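Local structure of intimin (Escherichia coli O127:H6 str. E2348/69, 6TQD) at residues Asp108-Thr113 / Ala144-Ser149; Tyr132-Lys137 / Val148-Val153; Ile24-Lys29 / Asp35-Asp40. The protein is an outer-membrane adhesin that probably attaches the bacterium to host cells, its D00-D0 part forming an extended juncture in the extracellular passenger. One frame throughout, in Å; residues are numbered along the deposited sequence.

Contact 1 (Asp108-Thr113 / Ala144-Ser149); sequences DQVGVT and ANVPVS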
loop_
_atom_site.group_PDB
_atom_site.type_symbol
_atom_site.label_atom_id
_atom_site.label_comp_id
_atom_site.label_asym_id
_atom_site.label_seq_id
_atom_site.Cartn_x
_atom_site.Cartn_y
_atom_site.Cartn_z
ATOM N N ASP A 108 -1.055 4.052 7.485
ATOM C CA ASP A 108 -1.576 3.572 8.755
ATOM C C ASP A 108 -3.095 3.448 8.767
ATOM O O ASP A 108 -3.671 3.088 9.805
ATOM C CB ASP A 108 -1.156 4.429 9.963
ATOM C CG ASP A 108 0.345 4.410 10.205
ATOM O OD1 ASP A 108 0.885 5.440 10.678
ATOM O OD2 ASP A 108 0.990 3.378 9.922
ATOM N N GLN A 109 -3.765 3.706 7.652
ATOM C CA GLN A 109 -5.219 3.650 7.604
ATOM C C GLN A 109 -5.665 2.251 7.193
ATOM O O GLN A 109 -5.023 1.607 6.360
ATOM C CB GLN A 109 -5.732 4.659 6.584
ATOM C CG GLN A 109 -7.245 4.675 6.420
ATOM C CD GLN A 109 -7.675 5.563 5.276
ATOM O OE1 GLN A 109 -8.027 6.718 5.469
ATOM N NE2 GLN A 109 -7.604 5.030 4.077
ATOM N N VAL A 110 -6.752 1.775 7.801
ATOM C CA VAL A 110 -7.443 0.572 7.329
ATOM C C VAL A 110 -8.379 1.043 6.216
ATOM O O VAL A 110 -9.423 1.632 6.489
ATOM C CB VAL A 110 -8.197 -0.133 8.454
ATOM C CG1 VAL A 110 -8.980 -1.312 7.905
ATOM C CG2 VAL A 110 -7.222 -0.580 9.547
ATOM N N GLY A 111 -7.999 0.802 4.962
ATOM C CA GLY A 111 -8.703 1.393 3.845
ATOM C C GLY A 111 -8.802 0.449 2.660
ATOM O O GLY A 111 -8.026 -0.496 2.515
ATOM N N VAL A 112 -9.782 0.734 1.807
ATOM C CA VAL A 112 -9.946 -0.001 0.552
ATOM C C VAL A 112 -8.829 0.414 -0.396
ATOM O O VAL A 112 -8.680 1.598 -0.728
ATOM C CB VAL A 112 -11.313 0.288 -0.075
ATOM C CG1 VAL A 112 -11.458 -0.463 -1.409
ATOM C CG2 VAL A 112 -12.434 -0.086 0.871
ATOM N N THR A 113 -8.038 -0.554 -0.843
ATOM C CA THR A 113 -6.959 -0.253 -1.779
ATOM C C THR A 113 -7.306 -0.567 -3.226
ATOM O O THR A 113 -6.673 -0.017 -4.131
ATOM C CB THR A 113 -5.687 -1.029 -1.410
ATOM O OG1 THR A 113 -5.971 -2.435 -1.393
ATOM C CG2 THR A 113 -5.173 -0.611 -0.048
ATOM N N ALA A 144 -8.609 -8.473 7.933
ATOM C CA ALA A 144 -9.716 -9.415 8.031
ATOM C C ALA A 144 -10.864 -8.877 8.873
ATOM O O ALA A 144 -10.664 -8.175 9.865
ATOM C CB ALA A 144 -9.204 -10.715 8.660
ATOM N N ASN A 145 -12.091 -9.178 8.432
ATOM C CA ASN A 145 -13.317 -8.916 9.197
ATOM C C ASN A 145 -13.655 -7.425 9.293
ATOM O O ASN A 145 -14.275 -6.983 10.264
ATOM C CB ASN A 145 -13.247 -9.568 10.585
ATOM C CG ASN A 145 -14.610 -9.718 11.233
ATOM O OD1 ASN A 145 -14.766 -9.487 12.431
ATOM N ND2 ASN A 145 -15.597 -10.105 10.447
ATOM N N VAL A 146 -13.306 -6.652 8.287
ATOM C CA VAL A 146 -13.553 -5.208 8.254
ATOM C C VAL A 146 -14.825 -4.944 7.460
ATOM O O VAL A 146 -14.942 -5.424 6.326
ATOM C CB VAL A 146 -12.372 -4.447 7.628
ATOM C CG1 VAL A 146 -12.673 -2.950 7.564
ATOM C CG2 VAL A 146 -11.094 -4.717 8.398
ATOM N N PRO A 147 -15.788 -4.185 7.990
ATOM C CA PRO A 147 -16.989 -3.863 7.196
ATOM C C PRO A 147 -16.674 -2.897 6.063
ATOM O O PRO A 147 -16.036 -1.864 6.267
ATOM C CB PRO A 147 -17.935 -3.217 8.217
ATOM C CG PRO A 147 -17.420 -3.650 9.561
ATOM C CD PRO A 147 -15.941 -3.798 9.404
ATOM N N VAL A 148 -17.168 -3.220 4.874
ATOM C CA VAL A 148 -17.012 -2.389 3.686
ATOM C C VAL A 148 -18.395 -1.958 3.236
ATOM O O VAL A 148 -19.283 -2.798 3.084
ATOM C CB VAL A 148 -16.301 -3.153 2.560
ATOM C CG1 VAL A 148 -16.172 -2.286 1.348
ATOM C CG2 VAL A 148 -14.923 -3.636 3.019
ATOM N N SER A 149 -18.571 -0.660 3.004
ATOM C CA SER A 149 -19.839 -0.089 2.573
ATOM C C SER A 149 -19.809 0.134 1.070
ATOM O O SER A 149 -18.838 0.688 0.545
ATOM C CB SER A 149 -20.080 1.253 3.271
ATOM O OG SER A 149 -20.328 1.065 4.651
#

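Contact 2 (Tyr132-Lys137 / Val148-Val153); sequences YTATVK and VSFNIV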
loop_
_atom_site.group_PDB
_atom_site.type_symbol
_atom_site.label_atom_id
_atom_site.label_comp_id
_atom_site.label_asym_id
_atom_site.label_seq_id
_atom_site.Cartn_x
_atom_site.Cartn_y
_atom_site.Cartn_z
ATOM N N TYR A 132 -18.286 -7.349 -7.846
ATOM C CA TYR A 132 -17.212 -6.453 -7.430
ATOM C C TYR A 132 -16.499 -7.029 -6.220
ATOM O O TYR A 132 -17.119 -7.634 -5.347
ATOM C CB TYR A 132 -17.770 -5.082 -7.061
ATOM C CG TYR A 132 -18.253 -4.253 -8.224
ATOM C CD1 TYR A 132 -19.472 -4.514 -8.845
ATOM C CD2 TYR A 132 -17.499 -3.189 -8.692
ATOM C CE1 TYR A 132 -19.908 -3.739 -9.912
ATOM C CE2 TYR A 132 -17.929 -2.412 -9.752
ATOM C CZ TYR A 132 -19.138 -2.688 -10.357
ATOM O OH TYR A 132 -19.586 -1.924 -11.416
ATOM N N THR A 133 -15.187 -6.803 -6.158
ATOM C CA THR A 133 -14.358 -7.252 -5.051
ATOM C C THR A 133 -13.590 -6.045 -4.538
ATOM O O THR A 133 -12.883 -5.393 -5.305
ATOM C CB THR A 133 -13.375 -8.339 -5.494
ATOM O OG1 THR A 133 -14.089 -9.462 -6.016
ATOM C CG2 THR A 133 -12.515 -8.794 -4.314
ATOM N N ALA A 134 -13.745 -5.754 -3.259
ATOM C CA ALA A 134 -12.968 -4.739 -2.575
ATOM C C ALA A 134 -11.911 -5.420 -1.725
ATOM O O ALA A 134 -12.195 -6.414 -1.043
ATOM C CB ALA A 134 -13.857 -3.904 -1.659
ATOM N N THR A 135 -10.691 -4.901 -1.790
ATOM C CA THR A 135 -9.590 -5.349 -0.953
ATOM C C THR A 135 -9.265 -4.257 0.050
ATOM O O THR A 135 -9.108 -3.091 -0.327
ATOM C CB THR A 135 -8.360 -5.668 -1.804
ATOM O OG1 THR A 135 -8.696 -6.635 -2.804
ATOM C CG2 THR A 135 -7.256 -6.250 -0.920
ATOM N N VAL A 136 -9.178 -4.633 1.324
ATOM C CA VAL A 136 -8.883 -3.709 2.412
ATOM C C VAL A 136 -7.504 -4.039 2.960
ATOM O O VAL A 136 -7.248 -5.181 3.352
ATOM C CB VAL A 136 -9.941 -3.799 3.533
ATOM C CG1 VAL A 136 -9.560 -2.876 4.694
ATOM C CG2 VAL A 136 -11.316 -3.448 2.992
ATOM N N LYS A 137 -6.633 -3.034 3.025
ATOM C CA LYS A 137 -5.289 -3.220 3.556
ATOM C C LYS A 137 -4.957 -2.061 4.486
ATOM O O LYS A 137 -5.569 -0.989 4.436
ATOM C CB LYS A 137 -4.221 -3.266 2.447
ATOM C CG LYS A 137 -4.479 -4.300 1.373
ATOM C CD LYS A 137 -3.367 -4.279 0.344
ATOM C CE LYS A 137 -3.671 -5.170 -0.842
ATOM N NZ LYS A 137 -2.591 -5.078 -1.867
ATOM N N VAL A 148 -17.168 -3.220 4.874
ATOM C CA VAL A 148 -17.012 -2.389 3.686
ATOM C C VAL A 148 -18.395 -1.958 3.236
ATOM O O VAL A 148 -19.283 -2.798 3.084
ATOM C CB VAL A 148 -16.301 -3.153 2.560
ATOM C CG1 VAL A 148 -16.172 -2.286 1.348
ATOM C CG2 VAL A 148 -14.923 -3.636 3.019
ATOM N N SER A 149 -18.571 -0.660 3.004
ATOM C CA SER A 149 -19.839 -0.089 2.573
ATOM C C SER A 149 -19.809 0.134 1.070
ATOM O O SER A 149 -18.838 0.688 0.545
ATOM C CB SER A 149 -20.080 1.253 3.271
ATOM O OG SER A 149 -20.328 1.065 4.651
ATOM N N PHE A 150 -20.879 -0.287 0.386
ATOM C CA PHE A 150 -20.990 -0.185 -1.061
ATOM C C PHE A 150 -22.112 0.774 -1.444
ATOM O O PHE A 150 -23.180 0.778 -0.822
ATOM C CB PHE A 150 -21.282 -1.543 -1.709
ATOM C CG PHE A 150 -20.278 -2.604 -1.360
ATOM C CD1 PHE A 150 -20.654 -3.692 -0.589
ATOM C CD2 PHE A 150 -18.976 -2.530 -1.819
ATOM C CE1 PHE A 150 -19.745 -4.670 -0.277
ATOM C CE2 PHE A 150 -18.057 -3.504 -1.498
ATOM C CZ PHE A 150 -18.449 -4.586 -0.727
ATOM N N ASN A 151 -21.872 1.583 -2.471
ATOM C CA ASN A 151 -22.846 2.578 -2.894
ATOM C C ASN A 151 -22.720 2.837 -4.387
ATOM O O ASN A 151 -21.618 2.839 -4.934
ATOM C CB ASN A 151 -22.643 3.895 -2.130
ATOM C CG ASN A 151 -23.009 3.780 -0.666
ATOM O OD1 ASN A 151 -22.138 3.628 0.194
ATOM N ND2 ASN A 151 -24.302 3.839 -0.374
ATOM N N ILE A 152 -23.859 3.063 -5.042
ATOM C CA ILE A 152 -23.882 3.431 -6.452
ATOM C C ILE A 152 -23.696 4.946 -6.536
ATOM O O ILE A 152 -24.531 5.711 -6.043
ATOM C CB ILE A 152 -25.175 2.971 -7.146
ATOM C CG1 ILE A 152 -25.219 1.446 -7.167
ATOM C CG2 ILE A 152 -25.219 3.525 -8.570
ATOM C CD1 ILE A 152 -26.533 0.848 -7.629
ATOM N N VAL A 153 -22.586 5.374 -7.140
ATOM C CA VAL A 153 -22.268 6.792 -7.248
ATOM C C VAL A 153 -23.054 7.445 -8.374
ATOM O O VAL A 153 -23.521 8.586 -8.246
ATOM C CB VAL A 153 -20.750 6.968 -7.452
ATOM C CG1 VAL A 153 -20.408 8.432 -7.642
ATOM C CG2 VAL A 153 -19.982 6.360 -6.293
#

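Contact 3 (Ile24-Lys29 / Asp35-Asp40); sequences IQLIVK and DRIVWD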
loop_
_atom_site.group_PDB
_atom_site.type_symbol
_atom_site.label_atom_id
_atom_site.label_comp_id
_atom_site.label_asym_id
_atom_site.label_seq_id
_atom_site.Cartn_x
_atom_site.Cartn_y
_atom_site.Cartn_z
ATOM N N ILE A 24 14.997 7.939 7.920
ATOM C CA ILE A 24 15.258 6.652 8.546
ATOM C C ILE A 24 15.854 6.895 9.921
ATOM O O ILE A 24 16.814 7.658 10.056
ATOM C CB ILE A 24 16.244 5.840 7.687
ATOM C CG1 ILE A 24 15.649 5.536 6.308
ATOM C CG2 ILE A 24 16.617 4.562 8.407
ATOM C CD1 ILE A 24 16.660 5.150 5.256
ATOM N N GLN A 25 15.292 6.256 10.941
ATOM C CA GLN A 25 15.813 6.341 12.299
ATOM C C GLN A 25 16.696 5.132 12.584
ATOM O O GLN A 25 16.228 3.985 12.525
ATOM C CB GLN A 25 14.698 6.460 13.334
ATOM C CG GLN A 25 15.224 6.672 14.741
ATOM C CD GLN A 25 14.128 6.774 15.781
ATOM O OE1 GLN A 25 12.946 6.635 15.472
ATOM N NE2 GLN A 25 14.518 7.026 17.025
ATOM N N LEU A 26 17.971 5.397 12.872
ATOM C CA LEU A 26 18.940 4.386 13.265
ATOM C C LEU A 26 19.324 4.615 14.719
ATOM O O LEU A 26 19.468 5.766 15.163
ATOM C CB LEU A 26 20.204 4.505 12.406
ATOM C CG LEU A 26 20.035 4.420 10.883
ATOM C CD1 LEU A 26 21.401 4.569 10.202
ATOM C CD2 LEU A 26 19.360 3.140 10.469
ATOM N N ILE A 27 19.513 3.528 15.466
ATOM C CA ILE A 27 19.966 3.602 16.855
ATOM C C ILE A 27 21.269 2.816 16.948
ATOM O O ILE A 27 21.265 1.580 16.884
ATOM C CB ILE A 27 18.917 3.072 17.838
ATOM C CG1 ILE A 27 17.632 3.906 17.746
ATOM C CG2 ILE A 27 19.453 3.113 19.261
ATOM C CD1 ILE A 27 16.493 3.406 18.612
ATOM N N VAL A 28 22.380 3.533 17.117
ATOM C CA VAL A 28 23.717 2.970 17.135
ATOM C C VAL A 28 24.279 3.069 18.543
ATOM O O VAL A 28 24.145 4.106 19.204
ATOM C CB VAL A 28 24.639 3.726 16.159
ATOM C CG1 VAL A 28 26.095 3.320 16.358
ATOM C CG2 VAL A 28 24.200 3.501 14.723
ATOM N N LYS A 29 24.927 2.001 18.988
ATOM C CA LYS A 29 25.750 2.027 20.194
ATOM C C LYS A 29 27.126 1.529 19.789
ATOM O O LYS A 29 27.249 0.431 19.249
ATOM C CB LYS A 29 25.180 1.134 21.295
ATOM C CG LYS A 29 23.816 1.557 21.822
ATOM C CD LYS A 29 23.832 2.963 22.397
ATOM C CE LYS A 29 22.579 3.239 23.222
ATOM N NZ LYS A 29 21.318 2.924 22.483
ATOM N N ASP A 35 31.817 5.044 12.492
ATOM C CA ASP A 35 32.466 5.563 11.297
ATOM C C ASP A 35 31.483 5.796 10.157
ATOM O O ASP A 35 31.511 6.857 9.521
ATOM C CB ASP A 35 33.594 4.614 10.857
ATOM C CG ASP A 35 34.347 5.128 9.640
ATOM O OD1 ASP A 35 35.172 6.043 9.802
ATOM O OD2 ASP A 35 34.084 4.626 8.523
ATOM N N ARG A 36 30.607 4.830 9.881
ATOM C CA ARG A 36 29.731 4.926 8.720
ATOM C C ARG A 36 28.666 3.844 8.781
ATOM O O ARG A 36 28.764 2.880 9.552
ATOM C CB ARG A 36 30.532 4.759 7.429
ATOM C CG ARG A 36 31.094 3.366 7.275
ATOM C CD ARG A 36 32.037 3.285 6.109
ATOM N NE ARG A 36 32.480 1.916 5.852
ATOM C CZ ARG A 36 33.414 1.281 6.540
ATOM N NH1 ARG A 36 34.020 1.870 7.561
ATOM N NH2 ARG A 36 33.741 0.039 6.199
ATOM N N ILE A 37 27.642 4.017 7.935
ATOM C CA ILE A 37 26.618 3.024 7.658
ATOM C C ILE A 37 26.744 2.651 6.185
ATOM O O ILE A 37 26.851 3.541 5.328
ATOM C CB ILE A 37 25.201 3.582 7.912
ATOM C CG1 ILE A 37 25.079 4.254 9.282
ATOM C CG2 ILE A 37 24.185 2.483 7.757
ATOM C CD1 ILE A 37 25.266 3.325 10.469
ATOM N N VAL A 38 26.698 1.356 5.893
ATOM C CA VAL A 38 26.777 0.835 4.531
ATOM C C VAL A 38 25.483 0.096 4.202
ATOM O O VAL A 38 25.053 -0.792 4.954
ATOM C CB VAL A 38 27.995 -0.092 4.359
ATOM C CG1 VAL A 38 27.975 -0.746 2.999
ATOM C CG2 VAL A 38 29.295 0.689 4.556
ATOM N N TRP A 39 24.865 0.458 3.075
ATOM C CA TRP A 39 23.535 -0.016 2.719
ATOM C C TRP A 39 23.550 -0.908 1.486
ATOM O O TRP A 39 24.301 -0.664 0.539
ATOM C CB TRP A 39 22.601 1.159 2.375
ATOM C CG TRP A 39 22.240 2.017 3.507
ATOM C CD1 TRP A 39 22.917 3.119 3.931
ATOM C CD2 TRP A 39 21.114 1.873 4.377
ATOM N NE1 TRP A 39 22.282 3.678 5.013
ATOM C CE2 TRP A 39 21.169 2.938 5.307
ATOM C CE3 TRP A 39 20.052 0.964 4.443
ATOM C CZ2 TRP A 39 20.214 3.110 6.294
ATOM C CZ3 TRP A 39 19.093 1.136 5.443
ATOM C CH2 TRP A 39 19.189 2.192 6.349
ATOM N N ASP A 40 22.701 -1.920 1.497
ATOM C CA ASP A 40 22.272 -2.650 0.299
ATOM C C ASP A 40 20.824 -2.241 0.048
ATOM O O ASP A 40 19.916 -2.689 0.750
ATOM C CB ASP A 40 22.394 -4.159 0.465
ATOM C CG ASP A 40 21.813 -4.940 -0.726
ATOM O OD1 ASP A 40 21.191 -4.332 -1.621
ATOM O OD2 ASP A 40 21.981 -6.181 -0.770
#

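Contact 1 (Asp108-Thr113 / Ala144-Ser149)
Val110 and Val146 meet through their branched ends: Val110 CG1 lies 4.0 Å from Val146 CG2 and 4.1 Å from Val146 CG1, so one methyl group rests against both arms of the facing fork. The two side chains cross obliquely. In Val110 the methyl that does the touching stands opposite the main-chain N about CA-CB (chi1 176°), which carries it across to the other segment. Val112, third of the residues on which the contact rests, makes a looser approach two residues further along, with its CG2 at 4.4 Å from Val148 CG1. The CA atoms of Val110 and Val146 are 8.5 Å apart and those of Val112 and Val148 8.1 Å, so the segments advance in the same sense at a separation too wide for main-chain pairing. Each backbone is paired with other strands: Gly111 bonds Lys137, while Val148 bonds Ala164. Val136 and Ala188 fill in around Val112 and Val148, both of which are buried, whereas Val110 and Val146 remain partly exposed. Two separate sheets facing each other through valines, with the apolar layer reaching its margin here, are what is expected at the end of a bacterial Ig-like beta sandwich.

Contact 2 (Tyr132-Lys137 / Val148-Val153)
Val148 pushes its forked end against strand 132-137, placing one methyl on each of two neighbours that face it. Its CG2 meets Val136 CG2 at 3.6 Å, the tightest approach between the segments, and the two valines run antiparallel alongside each other where they touch. Its CG1 takes the low ground offered by Ala134, whose CB is 4.1 Å away. Because Ala134 projects by a single methyl, a second bump can share the same hollow: Phe150 CE2 comes to 4.2 Å of Ala134 CB, which lies at the ring edge, near its plane. Val148 CG1 and Phe150 CE2 are themselves 3.6 Å apart, so the small residue is met by two knobs that also touch one another. With chi1 at -56° the ring of Phe150 leans back along its own strand toward Val148, whose O lies 3.8 Å above the plane of one face, displaced toward the rim. Phe115, Val174 and Ala188 lie in the same apolar layer. The strand axes approach to 9.4 Å, with N-to-C directions 143° apart. That spacing, with apolar side chains filling it and the strands belonging to different sheets, identifies the hydrophobic core of an Ig-like beta sandwich.

Contact 3 (Ile24-Lys29 / Asp35-Asp40)
Ile37 and Trp39 face Leu26, Ile24 and Val28 across the interior of a two-sheet beta sandwich, consistent with an Ig-like fold: strand 34-40 edges one sheet, strand 21-30 belongs to the other. At the start of 35-40, Asp35 and Arg36 both lie opposite Tyr84, forming a classic beta bulge. Here Arg36 NH1 makes a salt bridge with Asp35 OD2 at 2.9 Å and an N-H...O angle of 156°. The donor stands above the carboxylate plane, although the oxygen is nearly in the guanidinium plane, and Arg36 also has a cation-pi contact with Tyr84. Ile37 follows and turns inward, reaching Leu26 tip to tip: Leu26 CD1 is 3.8 Å from Ile37 CG1 and 4.1 Å from Ile37 CD1. A bent chain, chi1 -50° and chi2 -64°, also brings Ile37 CD1 to 4.4 Å from Val28 CG2. Two residues on, Trp39 extends its six-membered ring toward 24-29, with Tyr62 and Ile51 alongside. The indole is met obliquely at one corner, where Trp39 CH2 has Ile24 CD1 at 4.0 Å and Leu26 CD2 at 4.2 Å. Asp40 ends the segment with OD1 hydrogen-bonded to Ser42 OG.

In the fold
From the N terminus, contact 3 comes first: only five residues separate 24-29 from 35-40, and the short excursion joins the two sheets of the first domain. It is complete before contact 1 opens, and their centres lie about 35 Å apart on opposite sides of the chain's centre. Contact 1 then closes a loop of 30 intervening residues between 108-113 and 144-149. Contact 2 opens within that span, at 132-137, but runs past its end to Val153, so the two overlap and share Val148 and Ser149. Strands 111-117 and 130-138 are sheet neighbours, evidenced by Thr113 N to Thr135 O at 2.8 Å; both contacts therefore tie one sheet to strand 147-154 of the other.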